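Local atomic coordinates of SmhB (PDB entry 6ZZ5), a protein that is one component of Smh, a tripartite alpha-pore-forming toxin of Serratia marcescens, and probably helps to form pores in target membranes. Residues S28-P34 / T209-G215. Residues are numbered along the deposited sequence; the frame is centred on the assembly and turned at random.
Sequences SVRQQIP and TPVVMGG
Gln32 reaches across to the backbone of Pro210-Met213 and meets it with both ends of its carboxamide. Its OE1 accepts hydrogen bonds from two consecutive amides, Val212 N at 2.8 Å and, more distantly, Met213 N at 3.3 Å, both in the carbonyl plane. Its NE2 gives a nearly straight bond to Pro210 O (3.1 Å, 165°) and another to Ile33 O of its own segment, so four bonds fix the rotation of the amide. Glutamine suits this place because one flat group both donates and accepts; CG lies anti to the backbone N (chi1 176°), and a bend at chi2 turns the amide toward the 209-215 chain. A water bridges Ile33 N and Pro210 O beside it.

Toward the helix, Ser28 OG accepts a hydrogen bond from Gly214 N at 3.0 Å and donates to Tyr25 O, three residues back, so one small hydroxyl does both. Gly214 sits in a type II turn, Val212 to Gly215, closed by Gly215 N to Val212 O; its positive phi of 73° is readily adopted by glycine. In this helical bundle of the Bacillus haemolytic enterotoxin (HBL) family, the contact joins the C-terminal end of helix 4-30 and the loop after it to the loop leading into strand 216-221 of a small mixed sheet.

Van der Waals packing flanks these bonds. Met213's flexible, unbranched chain bends at chi3 so that CE meets Gln32 CG, while its CG touches Val29 CG2 (3.8 Å); Met213 also touches Leu54 of helix 44-92 and Ile260 of helix 252-300. Val212 lays CG2 against the carbonyl oxygens of Ser28 and Gln31. Farther along, the methyls Ile33 CG2 and Thr209 CG2 press tightly together at 3.3 Å.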
# COMPACT_ATOMS: atom_id res chain seq x y z
N SER A 28 -2.73 -1.75 11.58
CA SER A 28 -1.83 -1.64 12.76
C SER A 28 -2.14 -0.35 13.52
O SER A 28 -2.13 -0.36 14.78
CB SER A 28 -0.36 -1.72 12.43
OG SER A 28 0.18 -0.50 11.89
N VAL A 29 -2.52 0.70 12.78
CA VAL A 29 -2.88 2.00 13.39
C VAL A 29 -4.16 1.80 14.15
O VAL A 29 -4.28 2.31 15.24
CB VAL A 29 -2.99 3.12 12.33
CG1 VAL A 29 -3.54 4.43 12.90
CG2 VAL A 29 -1.67 3.33 11.65
N ARG A 30 -5.11 1.10 13.55
CA ARG A 30 -6.42 0.87 14.18
C ARG A 30 -6.33 -0.11 15.32
O ARG A 30 -7.33 -0.20 16.08
CB ARG A 30 -7.46 0.46 13.16
CG ARG A 30 -7.71 1.65 12.23
CD ARG A 30 -8.84 1.51 11.29
NE ARG A 30 -10.10 1.05 11.82
CZ ARG A 30 -11.03 1.83 12.35
NH1 ARG A 30 -10.82 3.12 12.55
NH2 ARG A 30 -12.19 1.30 12.67
N GLN A 31 -5.21 -0.80 15.50
CA GLN A 31 -5.12 -1.74 16.67
C GLN A 31 -4.35 -1.12 17.81
O GLN A 31 -4.21 -1.79 18.80
CB GLN A 31 -4.58 -3.09 16.22
CG GLN A 31 -5.57 -3.78 15.29
CD GLN A 31 -5.08 -5.15 14.84
OE1 GLN A 31 -4.23 -5.77 15.48
NE2 GLN A 31 -5.57 -5.56 13.70
N GLN A 32 -3.86 0.12 17.66
CA GLN A 32 -3.06 0.81 18.70
C GLN A 32 -3.98 1.20 19.85
O GLN A 32 -5.00 1.89 19.63
CB GLN A 32 -2.36 2.05 18.14
CG GLN A 32 -1.60 2.84 19.21
CD GLN A 32 -0.54 2.01 19.88
OE1 GLN A 32 0.24 1.36 19.19
NE2 GLN A 32 -0.56 2.00 21.21
N ILE A 33 -3.66 0.73 21.04
CA ILE A 33 -4.39 1.11 22.27
C ILE A 33 -3.98 2.53 22.65
O ILE A 33 -2.81 2.92 22.51
CB ILE A 33 -4.14 0.11 23.42
CG1 ILE A 33 -5.08 0.37 24.59
CG2 ILE A 33 -2.73 0.16 23.89
CD1 ILE A 33 -5.16 -0.77 25.60
N PRO A 34 -4.96 3.35 23.10
CA PRO A 34 -4.67 4.68 23.60
C PRO A 34 -3.71 4.57 24.79
O PRO A 34 -3.71 3.56 25.51
CB PRO A 34 -6.02 5.27 24.03
CG PRO A 34 -7.00 4.46 23.23
CD PRO A 34 -6.40 3.09 23.07
N THR A 209 2.75 1.74 27.61
CA THR A 209 1.78 1.15 26.64
C THR A 209 2.52 0.52 25.47
O THR A 209 3.40 1.17 24.91
CB THR A 209 0.84 2.25 26.14
OG1 THR A 209 0.14 2.72 27.29
CG2 THR A 209 -0.14 1.80 25.08
N PRO A 210 2.18 -0.70 25.01
CA PRO A 210 2.85 -1.29 23.86
C PRO A 210 2.38 -0.52 22.62
O PRO A 210 1.20 -0.19 22.58
CB PRO A 210 2.31 -2.71 23.74
CG PRO A 210 0.96 -2.66 24.47
CD PRO A 210 1.13 -1.59 25.53
N VAL A 211 3.27 -0.32 21.67
CA VAL A 211 2.94 0.41 20.42
C VAL A 211 3.04 -0.56 19.26
O VAL A 211 4.14 -1.02 18.95
CB VAL A 211 3.80 1.68 20.26
CG1 VAL A 211 3.53 2.40 18.96
CG2 VAL A 211 3.56 2.62 21.43
N VAL A 212 1.89 -0.84 18.66
CA VAL A 212 1.79 -1.75 17.49
C VAL A 212 1.68 -0.90 16.22
O VAL A 212 1.63 -1.44 15.16
CB VAL A 212 0.61 -2.73 17.64
CG1 VAL A 212 0.71 -3.55 18.91
CG2 VAL A 212 -0.73 -2.03 17.64
N MET A 213 1.56 0.41 16.33
CA MET A 213 1.43 1.32 15.18
C MET A 213 2.71 1.23 14.33
O MET A 213 3.79 1.48 14.86
CB MET A 213 1.26 2.75 15.66
CG MET A 213 0.61 3.61 14.65
SD MET A 213 0.25 5.28 15.30
CE MET A 213 -0.24 4.80 16.92
N GLY A 214 2.57 0.76 13.12
CA GLY A 214 3.64 0.40 12.18
C GLY A 214 4.37 -0.87 12.57
O GLY A 214 5.38 -1.19 11.94
N GLY A 215 3.82 -1.66 13.49
CA GLY A 215 4.41 -2.95 13.88
C GLY A 215 3.79 -4.06 13.07
O GLY A 215 2.85 -4.68 13.58
O HOH W 1 -1.22 -1.05 21.30
O HOH W 2 -2.35 1.96 27.53